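Local coordinates for protein precorrin-6y methylase (Rhodobacter capsulatus, PDB 3NJR) that catalyses methyl transfer from S-adenosylmethionine to precorrin-6Y in cobalamin biosynthesis, and is represented here by its C-terminal domain with the spent cofactor bound, at residues L58-G63 against L120-A125; I83-D88 against Q110-A115; D178-E183 against S192-Q197. All coordinates share one frame; numbering follows the deposited sequence.

Contact 1: L58-G63 against L120-A125; sequences LLWDIG and LPLPEA. With SAH (S-adenosyl-L-homocysteine), chain C.
Trp60 meets Pro123 at about a right angle, the proline ring lying across the indole within a Rossmann-like methyltransferase fold, where strand 58-62 is central to the parallel sheet. Pro123 CD stands 3.6 Å from the centroid of the six-membered Trp60 ring and 17° off its normal, a CH-pi contact over the face. Leu120 CD1 approaches the opposite face toward its rim, so the indole is sandwiched. At the ring edge, Trp60 NE1 reaches Pro121 O at 3.0 Å in a weak, bent bond. The chi1 of Trp60, -80°, sets CG opposite the carbonyl carbon and brings the indole between Pro123 and Leu120.

Backbone pairing fixes the register behind this ring. Trp60 N donates to Ala125 O at 2.9 Å, and the bridge between Leu59 and Ala125 is parallel. Leu58 O accepts two amides: Ala125 N at 3.0 Å, nearly end-on, and Glu124 N at 2.9 Å, tilted 28° from the carbonyl plane. The Glu124 chain bends at chi2 to return OE1 to Leu58 N, 2.7 Å away.

Farther out, Trp60 also packs on Val126 and Leu117, while Trp73 of helix 68-75 lies against both Leu59 and Ala125. Just past the end of strand 58-62, Gly63 opens the glycine-rich cofactor loop; its CA lies 3.2 Å from N3 of the S-adenosyl-L-homocysteine adenine.

Contact 2: I83-D88 against Q110-A115; sequences IEPRAD and QGTAPA. With SAH (S-adenosyl-L-homocysteine), chain C.
Glu84 and Gln110 form the last parallel bridge of their strands, and just past it Gly111 N donates to Glu84 O at 2.9 Å, with the donor well above the carbonyl plane as segment 110-115 turns away from the sheet. Beside this bond, Ile83 CG2 rests near Gly111 O, and Pro85 CB lies 3.9 Å from Thr112 OG1.

The Glu84 side chain leaves anti to its own amide nitrogen (chi1 167°) and then bends at chi2 (60°), which carries the carboxylate to the ribose of S-adenosyl-L-homocysteine. Glu84 OE1 accepts from the ligand's O3' and Glu84 OE2 from its O2', each at 2.7 Å. This two-pronged grip on the diol by an acidic residue ending the second strand is a hallmark of Rossmann-like methyltransferases. Glu84 OE2 uses its anti lone pair for Arg86 N at 2.9 Å, and OE1 takes Gly65 N, so backbone amides hold the carboxylate in position. Arg86, at the N-cap of helix 87-99, bends at chi3 and directs NE and NH2 side-on to the single atom OD2 of Asp88, the NH2 bond being 2.6 Å.

The adenine is met by segment 110-115: Thr112 CG2 approaches N6, and Ala113 N makes a weak bond of 3.3 Å to the ligand's N1, consistent with recognition of adenine, whose N1 is an acceptor. The carboxylate accepts from both ribose hydroxyls, consistent with a site that reads an unmodified diol.

Contact 3: D178-E183 against S192-Q197; sequences DIAQAE and SASRPQ
Ser192 and Ser194 both place OG between the backbone N and the carbonyl carbon (chi1 61° and 62°), the crowded position; with CB already toward strand 173-185, this brings both hydroxyls to it. From there Ser192 OG accepts Gln181 N at 3.1 Å, while Ser192 N donates to Gln181 O at 2.8 Å, the donor tilted 19° from the carbonyl plane. Ser192 O instead lies beside Ala180 CB, 3.4 Å away. Ser194 OG donates to Asp178 OD1 at 2.7 Å, meeting it on the syn side but out of the carboxylate plane, and Ser194 CB sits 3.3 Å from Ile179 O.

The two segments belong to the beta hairpin of strands 173-185 and 188-203, the antiparallel end of the sheet, and run nearly opposite ways. The second strand is broken here, and serine side chains supply two of the three cross-strand bonds; main-chain bonds flank it, Glu183 with Gly190 and Gln197 with Ile177.

Residues 178 to 181 also pair antiparallel with a strand of the second subunit, which continues the sheet across the interface. Asp178 OD2 makes a salt bridge to Arg176 of that subunit, while OD1 takes the serine hydroxyl. Arg195 leaves the backbone away from strand 173-185, and its NE donates to Trp191 O of the third subunit, while Glu183 OE2 lies 3.5 Å from Ser192 CB.

Overall arrangement
From the N terminus, the chain enters strand 58-62, which opens contact 1, and crosses helix 68-75 to strand 79-84, whose end opens contact 2. Helix 87-99 and strand 106-110 return it to 110-115, closing contact 2; contact 1 closes only at 120-125, so contact 2 is nested inside its loop. The two touch through neighbouring strands 58-62 and 79-84, where Asp61 and Gly63 probably bond to Ile83, and both reach the cofactor. Contact 3 follows in series, a short hairpin closure at the antiparallel end of the same sheet. Its centre is about 30 Å from that of contact 1, on the other side of the chain's centre; contact 3, unlike the other two, is touched by neighbouring subunits.

Contact 1: L58-G63 against L120-A125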
loop_
_atom_site.group_PDB
_atom_site.type_symbol
_atom_site.label_atom_id
_atom_site.label_comp_id
_atom_site.label_asym_id
_atom_site.label_seq_id
_atom_site.Cartn_x
_atom_site.Cartn_y
_atom_site.Cartn_z
ATOM N N LEU A 58 14.843 0.470 -31.372
ATOM C CA LEU A 58 15.249 1.828 -30.973
ATOM C C LEU A 58 14.361 2.356 -29.859
ATOM O O LEU A 58 13.138 2.180 -29.913
ATOM C CB LEU A 58 15.250 2.784 -32.176
ATOM C CG LEU A 58 15.540 4.285 -32.001
ATOM C CD1 LEU A 58 16.943 4.605 -31.506
ATOM C CD2 LEU A 58 15.308 5.020 -33.292
ATOM N N LEU A 59 14.982 3.007 -28.867
ATOM C CA LEU A 59 14.268 3.676 -27.771
ATOM C C LEU A 59 14.427 5.218 -27.750
ATOM O O LEU A 59 15.548 5.755 -27.812
ATOM C CB LEU A 59 14.690 3.097 -26.403
ATOM C CG LEU A 59 14.073 3.718 -25.128
ATOM C CD1 LEU A 59 12.638 3.273 -24.875
ATOM C CD2 LEU A 59 14.919 3.500 -23.895
ATOM N N TRP A 60 13.311 5.927 -27.641
ATOM C CA TRP A 60 13.357 7.323 -27.229
ATOM C C TRP A 60 13.216 7.315 -25.726
ATOM O O TRP A 60 12.219 6.832 -25.212
ATOM C CB TRP A 60 12.197 8.126 -27.865
ATOM C CG TRP A 60 12.444 8.543 -29.283
ATOM C CD1 TRP A 60 13.511 8.206 -30.064
ATOM C CD2 TRP A 60 11.595 9.354 -30.099
ATOM N NE1 TRP A 60 13.392 8.766 -31.297
ATOM C CE2 TRP A 60 12.217 9.472 -31.356
ATOM C CE3 TRP A 60 10.356 9.987 -29.895
ATOM C CZ2 TRP A 60 11.647 10.215 -32.415
ATOM C CZ3 TRP A 60 9.795 10.712 -30.941
ATOM C CH2 TRP A 60 10.440 10.823 -32.180
ATOM N N ASP A 61 14.210 7.830 -25.019
ATOM C CA ASP A 61 14.140 7.942 -23.560
ATOM C C ASP A 61 14.001 9.416 -23.215
ATOM O O ASP A 61 14.985 10.155 -23.209
ATOM C CB ASP A 61 15.394 7.314 -22.904
ATOM C CG ASP A 61 15.478 7.534 -21.368
ATOM O OD1 ASP A 61 14.584 8.208 -20.758
ATOM O OD2 ASP A 61 16.467 7.027 -20.754
ATOM N N ILE A 62 12.778 9.847 -22.936
ATOM C CA ILE A 62 12.550 11.241 -22.583
ATOM C C ILE A 62 12.728 11.457 -21.084
ATOM O O ILE A 62 12.136 10.748 -20.270
ATOM C CB ILE A 62 11.179 11.734 -23.058
ATOM C CG1 ILE A 62 11.116 11.708 -24.591
ATOM C CG2 ILE A 62 10.910 13.146 -22.528
ATOM C CD1 ILE A 62 9.773 11.349 -25.144
ATOM N N GLY A 63 13.565 12.419 -20.725
ATOM C CA GLY A 63 13.835 12.699 -19.321
ATOM C C GLY A 63 14.965 11.835 -18.811
ATOM O O GLY A 63 14.917 11.321 -17.683
ATOM N N LEU A 120 14.670 13.429 -34.905
ATOM C CA LEU A 120 15.135 12.104 -34.569
ATOM C C LEU A 120 14.397 11.082 -35.409
ATOM O O LEU A 120 13.248 11.319 -35.799
ATOM C CB LEU A 120 14.936 11.832 -33.086
ATOM C CG LEU A 120 15.631 12.817 -32.150
ATOM C CD1 LEU A 120 15.379 12.442 -30.700
ATOM C CD2 LEU A 120 17.109 12.887 -32.450
ATOM N N PRO A 121 15.052 9.954 -35.715
ATOM C CA PRO A 121 14.327 8.865 -36.386
ATOM C C PRO A 121 13.268 8.300 -35.447
ATOM O O PRO A 121 13.478 8.309 -34.232
ATOM C CB PRO A 121 15.419 7.810 -36.642
ATOM C CG PRO A 121 16.522 8.138 -35.654
ATOM C CD PRO A 121 16.473 9.632 -35.473
ATOM N N LEU A 122 12.154 7.818 -35.995
ATOM C CA LEU A 122 11.072 7.267 -35.176
ATOM C C LEU A 122 11.456 5.955 -34.448
ATOM O O LEU A 122 12.073 5.060 -35.032
ATOM C CB LEU A 122 9.794 7.090 -36.005
ATOM C CG LEU A 122 9.094 8.362 -36.531
ATOM C CD1 LEU A 122 7.868 8.024 -37.385
ATOM C CD2 LEU A 122 8.725 9.350 -35.413
ATOM N N PRO A 123 11.083 5.834 -33.163
ATOM C CA PRO A 123 11.575 4.711 -32.379
ATOM C C PRO A 123 10.647 3.524 -32.507
ATOM O O PRO A 123 9.550 3.685 -33.044
ATOM C CB PRO A 123 11.486 5.249 -30.963
ATOM C CG PRO A 123 10.228 6.110 -31.015
ATOM C CD PRO A 123 10.321 6.791 -32.334
ATOM N N GLU A 124 11.098 2.358 -32.025
ATOM C CA GLU A 124 10.254 1.182 -31.870
ATOM C C GLU A 124 9.548 1.210 -30.490
ATOM O O GLU A 124 8.456 0.649 -30.333
ATOM C CB GLU A 124 11.082 -0.092 -32.036
ATOM C CG GLU A 124 11.289 -0.583 -33.490
ATOM C CD GLU A 124 12.403 0.146 -34.251
ATOM O OE1 GLU A 124 13.481 0.428 -33.671
ATOM O OE2 GLU A 124 12.210 0.439 -35.459
ATOM N N ALA A 125 10.183 1.879 -29.513
ATOM C CA ALA A 125 9.645 2.121 -28.157
ATOM C C ALA A 125 9.976 3.532 -27.606
ATOM O O ALA A 125 11.020 4.105 -27.955
ATOM C CB ALA A 125 10.161 1.052 -27.198
HETATM N N SAH C . 14.933 7.875 -15.917
HETATM C CA SAH C . 15.927 8.685 -15.148
HETATM C CB SAH C . 15.252 9.294 -13.916
HETATM C CG SAH C . 15.293 10.827 -13.922
HETATM S SD SAH C . 13.677 11.489 -14.205
HETATM C C SAH C . 17.124 7.839 -14.779
HETATM O O SAH C . 18.229 8.328 -14.545
HETATM O OXT SAH C . 17.050 6.619 -14.706
HETATM C "C5'" SAH C . 13.894 13.250 -14.101
HETATM C "C4'" SAH C . 14.715 13.856 -15.250
HETATM O "O4'" SAH C . 13.917 14.248 -16.383
HETATM C "C3'" SAH C . 15.438 15.115 -14.781
HETATM O "O3'" SAH C . 16.842 14.928 -14.921
HETATM C "C2'" SAH C . 14.977 16.235 -15.698
HETATM O "O2'" SAH C . 16.032 17.132 -16.075
HETATM C "C1'" SAH C . 14.412 15.495 -16.903
HETATM N N9 SAH C . 13.414 16.338 -17.629
HETATM C C8 SAH C . 12.534 17.194 -17.063
HETATM N N7 SAH C . 11.785 17.826 -17.998
HETATM C C5 SAH C . 12.184 17.379 -19.202
HETATM C C6 SAH C . 11.803 17.626 -20.617
HETATM N N6 SAH C . 10.820 18.509 -20.892
HETATM N N1 SAH C . 12.457 16.955 -21.604
HETATM C C2 SAH C . 13.438 16.077 -21.318
HETATM N N3 SAH C . 13.829 15.806 -20.053
HETATM C C4 SAH C . 13.258 16.403 -18.965
#

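Contact 2: I83-D88 against Q110-A115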
loop_
_atom_site.group_PDB
_atom_site.type_symbol
_atom_site.label_atom_id
_atom_site.label_comp_id
_atom_site.label_asym_id
_atom_site.label_seq_id
_atom_site.Cartn_x
_atom_site.Cartn_y
_atom_site.Cartn_z
ATOM N N ILE A 83 17.213 11.892 -24.160
ATOM C CA ILE A 83 16.936 13.330 -24.200
ATOM C C ILE A 83 16.918 13.936 -22.802
ATOM O O ILE A 83 16.043 13.607 -22.009
ATOM C CB ILE A 83 15.524 13.576 -24.793
ATOM C CG1 ILE A 83 15.114 12.468 -25.791
ATOM C CG2 ILE A 83 15.356 15.024 -25.316
ATOM C CD1 ILE A 83 15.840 12.482 -27.104
ATOM N N GLU A 84 17.863 14.827 -22.505
ATOM C CA GLU A 84 17.951 15.500 -21.193
ATOM C C GLU A 84 18.383 16.989 -21.348
ATOM O O GLU A 84 19.361 17.277 -22.068
ATOM C CB GLU A 84 18.914 14.719 -20.286
ATOM C CG GLU A 84 19.387 15.401 -18.994
ATOM C CD GLU A 84 18.248 15.772 -18.034
ATOM O OE1 GLU A 84 17.503 14.873 -17.575
ATOM O OE2 GLU A 84 18.110 16.978 -17.733
ATOM N N PRO A 85 17.656 17.942 -20.706
ATOM C CA PRO A 85 18.078 19.345 -20.876
ATOM C C PRO A 85 19.345 19.712 -20.111
ATOM O O PRO A 85 20.186 20.442 -20.645
ATOM C CB PRO A 85 16.869 20.163 -20.378
ATOM C CG PRO A 85 16.131 19.235 -19.488
ATOM C CD PRO A 85 16.341 17.851 -20.055
ATOM N N ARG A 86 19.501 19.185 -18.903
ATOM C CA ARG A 86 20.573 19.638 -18.012
ATOM C C ARG A 86 21.968 19.141 -18.397
ATOM O O ARG A 86 22.251 17.936 -18.345
ATOM C CB ARG A 86 20.254 19.274 -16.564
ATOM C CG ARG A 86 19.078 20.039 -16.006
ATOM C CD ARG A 86 18.890 19.772 -14.535
ATOM N NE ARG A 86 20.172 19.712 -13.848
ATOM C CZ ARG A 86 20.314 19.514 -12.543
ATOM N NH1 ARG A 86 19.245 19.374 -11.767
ATOM N NH2 ARG A 86 21.534 19.459 -12.014
ATOM N N ALA A 87 22.834 20.080 -18.774
ATOM C CA ALA A 87 24.207 19.762 -19.165
ATOM C C ALA A 87 24.966 18.902 -18.145
ATOM O O ALA A 87 25.777 18.051 -18.533
ATOM C CB ALA A 87 24.976 21.032 -19.448
ATOM N N ASP A 88 24.717 19.122 -16.854
ATOM C CA ASP A 88 25.444 18.385 -15.823
ATOM C C ASP A 88 24.973 16.937 -15.761
ATOM O O ASP A 88 25.761 16.035 -15.501
ATOM C CB ASP A 88 25.400 19.083 -14.446
ATOM C CG ASP A 88 24.060 18.919 -13.729
ATOM O OD1 ASP A 88 24.000 18.163 -12.734
ATOM O OD2 ASP A 88 23.060 19.540 -14.155
ATOM N N GLN A 110 21.219 16.768 -25.747
ATOM C CA GLN A 110 20.893 17.801 -24.767
ATOM C C GLN A 110 19.732 18.633 -25.282
ATOM O O GLN A 110 19.843 19.282 -26.324
ATOM C CB GLN A 110 22.093 18.696 -24.464
ATOM C CG GLN A 110 21.726 19.932 -23.679
ATOM C CD GLN A 110 22.915 20.594 -23.039
ATOM O OE1 GLN A 110 22.755 21.405 -22.133
ATOM N NE2 GLN A 110 24.121 20.248 -23.493
ATOM N N GLY A 111 18.621 18.602 -24.553
ATOM C CA GLY A 111 17.442 19.359 -24.962
ATOM C C GLY A 111 16.154 19.003 -24.251
ATOM O O GLY A 111 16.144 18.284 -23.247
ATOM N N THR A 112 15.060 19.512 -24.799
ATOM C CA THR A 112 13.738 19.382 -24.210
ATOM C C THR A 112 12.813 18.738 -25.232
ATOM O O THR A 112 12.821 19.103 -26.409
ATOM C CB THR A 112 13.202 20.780 -23.830
ATOM O OG1 THR A 112 14.015 21.315 -22.787
ATOM C CG2 THR A 112 11.771 20.727 -23.337
ATOM N N ALA A 113 12.035 17.760 -24.786
ATOM C CA ALA A 113 10.932 17.251 -25.596
ATOM C C ALA A 113 9.765 18.220 -25.423
ATOM O O ALA A 113 9.460 18.623 -24.291
ATOM C CB ALA A 113 10.538 15.833 -25.177
ATOM N N PRO A 114 9.071 18.551 -26.530
ATOM C CA PRO A 114 9.146 17.855 -27.813
ATOM C C PRO A 114 10.139 18.369 -28.854
ATOM O O PRO A 114 10.414 17.638 -29.802
ATOM C CB PRO A 114 7.711 17.984 -28.354
ATOM C CG PRO A 114 6.908 18.667 -27.244
ATOM C CD PRO A 114 7.922 19.465 -26.511
ATOM N N ALA A 115 10.657 19.592 -28.715
ATOM C CA ALA A 115 11.591 20.141 -29.726
ATOM C C ALA A 115 12.744 19.179 -30.099
ATOM O O ALA A 115 12.985 18.942 -31.282
ATOM C CB ALA A 115 12.126 21.544 -29.329
HETATM N N SAH C . 14.933 7.875 -15.917
HETATM C CA SAH C . 15.927 8.685 -15.148
HETATM C CB SAH C . 15.252 9.294 -13.916
HETATM C CG SAH C . 15.293 10.827 -13.922
HETATM S SD SAH C . 13.677 11.489 -14.205
HETATM C C SAH C . 17.124 7.839 -14.779
HETATM O O SAH C . 18.229 8.328 -14.545
HETATM O OXT SAH C . 17.050 6.619 -14.706
HETATM C "C5'" SAH C . 13.894 13.250 -14.101
HETATM C "C4'" SAH C . 14.715 13.856 -15.250
HETATM O "O4'" SAH C . 13.917 14.248 -16.383
HETATM C "C3'" SAH C . 15.438 15.115 -14.781
HETATM O "O3'" SAH C . 16.842 14.928 -14.921
HETATM C "C2'" SAH C . 14.977 16.235 -15.698
HETATM O "O2'" SAH C . 16.032 17.132 -16.075
HETATM C "C1'" SAH C . 14.412 15.495 -16.903
HETATM N N9 SAH C . 13.414 16.338 -17.629
HETATM C C8 SAH C . 12.534 17.194 -17.063
HETATM N N7 SAH C . 11.785 17.826 -17.998
HETATM C C5 SAH C . 12.184 17.379 -19.202
HETATM C C6 SAH C . 11.803 17.626 -20.617
HETATM N N6 SAH C . 10.820 18.509 -20.892
HETATM N N1 SAH C . 12.457 16.955 -21.604
HETATM C C2 SAH C . 13.438 16.077 -21.318
HETATM N N3 SAH C . 13.829 15.806 -20.053
HETATM C C4 SAH C . 13.258 16.403 -18.965
#

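Contact 3: D178-E183 against S192-Q197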
loop_
_atom_site.group_PDB
_atom_site.type_symbol
_atom_site.label_atom_id
_atom_site.label_comp_id
_atom_site.label_asym_id
_atom_site.label_seq_id
_atom_site.Cartn_x
_atom_site.Cartn_y
_atom_site.Cartn_z
ATOM N N ASP A 178 3.978 0.130 -5.280
ATOM C CA ASP A 178 4.549 0.640 -4.048
ATOM C C ASP A 178 5.697 -0.300 -3.672
ATOM O O ASP A 178 5.496 -1.518 -3.571
ATOM C CB ASP A 178 3.461 0.655 -2.986
ATOM C CG ASP A 178 3.841 1.444 -1.738
ATOM O OD1 ASP A 178 4.684 2.381 -1.805
ATOM O OD2 ASP A 178 3.243 1.136 -0.671
ATOM N N ILE A 179 6.905 0.234 -3.538
ATOM C CA ILE A 179 8.042 -0.575 -3.076
ATOM C C ILE A 179 8.709 0.138 -1.899
ATOM O O ILE A 179 9.154 1.288 -2.021
ATOM C CB ILE A 179 9.136 -0.861 -4.194
ATOM C CG1 ILE A 179 8.541 -1.306 -5.538
ATOM C CG2 ILE A 179 10.173 -1.883 -3.736
ATOM C CD1 ILE A 179 7.888 -2.642 -5.545
ATOM N N ALA A 180 8.769 -0.544 -0.760
ATOM C CA ALA A 180 9.566 -0.055 0.364
ATOM C C ALA A 180 10.697 -1.026 0.715
ATOM O O ALA A 180 10.734 -2.157 0.238
ATOM C CB ALA A 180 8.702 0.254 1.570
ATOM N N GLN A 181 11.599 -0.555 1.566
ATOM C CA GLN A 181 12.837 -1.239 1.915
ATOM C C GLN A 181 13.027 -1.202 3.431
ATOM O O GLN A 181 12.694 -0.206 4.073
ATOM C CB GLN A 181 13.974 -0.479 1.249
ATOM C CG GLN A 181 15.270 -1.176 1.143
ATOM C CD GLN A 181 16.229 -0.376 0.283
ATOM O OE1 GLN A 181 16.209 0.855 0.302
ATOM N NE2 GLN A 181 17.067 -1.072 -0.490
ATOM N N ALA A 182 13.569 -2.276 3.997
ATOM C CA ALA A 182 13.860 -2.320 5.425
ATOM C C ALA A 182 14.995 -1.353 5.776
ATOM O O ALA A 182 16.099 -1.472 5.260
ATOM C CB ALA A 182 14.194 -3.716 5.848
ATOM N N GLU A 183 14.700 -0.376 6.629
ATOM C CA GLU A 183 15.667 0.645 7.021
ATOM C C GLU A 183 15.793 0.658 8.527
ATOM O O GLU A 183 14.827 0.343 9.207
ATOM C CB GLU A 183 15.214 2.029 6.538
ATOM C CG GLU A 183 15.792 2.454 5.165
ATOM C CD GLU A 183 15.846 3.983 4.965
ATOM O OE1 GLU A 183 16.221 4.719 5.914
ATOM O OE2 GLU A 183 15.532 4.450 3.843
ATOM N N SER A 192 10.975 1.825 4.915
ATOM C CA SER A 192 11.225 3.175 4.429
ATOM C C SER A 192 9.906 3.743 3.947
ATOM O O SER A 192 9.011 3.006 3.542
ATOM C CB SER A 192 12.298 3.225 3.334
ATOM O OG SER A 192 11.920 2.470 2.204
ATOM N N ALA A 193 9.768 5.054 4.054
ATOM C CA ALA A 193 8.541 5.707 3.671
ATOM C C ALA A 193 8.580 5.935 2.161
ATOM O O ALA A 193 9.440 6.673 1.651
ATOM C CB ALA A 193 8.400 7.001 4.431
ATOM N N SER A 194 7.666 5.279 1.447
ATOM C CA SER A 194 7.630 5.371 -0.022
ATOM C C SER A 194 6.340 5.996 -0.559
ATOM O O SER A 194 5.367 6.165 0.184
ATOM C CB SER A 194 7.850 3.989 -0.650
ATOM O OG SER A 194 6.813 3.094 -0.281
ATOM N N ARG A 195 6.346 6.351 -1.845
ATOM C CA ARG A 195 5.125 6.763 -2.545
ATOM C C ARG A 195 4.724 5.672 -3.514
ATOM O O ARG A 195 5.583 5.026 -4.104
ATOM C CB ARG A 195 5.360 8.028 -3.353
ATOM C CG ARG A 195 5.801 9.187 -2.543
ATOM C CD ARG A 195 5.829 10.434 -3.384
ATOM N NE ARG A 195 5.938 11.599 -2.508
ATOM C CZ ARG A 195 7.084 12.081 -2.027
ATOM N NH1 ARG A 195 8.234 11.510 -2.360
ATOM N NH2 ARG A 195 7.078 13.140 -1.216
ATOM N N PRO A 196 3.419 5.459 -3.710
ATOM C CA PRO A 196 3.142 4.618 -4.879
ATOM C C PRO A 196 3.565 5.367 -6.148
ATOM O O PRO A 196 3.653 6.605 -6.152
ATOM C CB PRO A 196 1.630 4.427 -4.842
ATOM C CG PRO A 196 1.120 5.597 -4.058
ATOM C CD PRO A 196 2.208 6.058 -3.127
ATOM N N GLN A 197 3.867 4.622 -7.202
ATOM C CA GLN A 197 4.184 5.207 -8.492
ATOM C C GLN A 197 3.217 4.539 -9.456
ATOM O O GLN A 197 2.907 3.350 -9.320
ATOM C CB GLN A 197 5.646 4.925 -8.862
ATOM C CG GLN A 197 6.401 6.100 -9.505
ATOM C CD GLN A 197 7.934 6.047 -9.305
ATOM O OE1 GLN A 197 8.442 6.146 -8.184
ATOM N NE2 GLN A 197 8.666 5.931 -10.410
#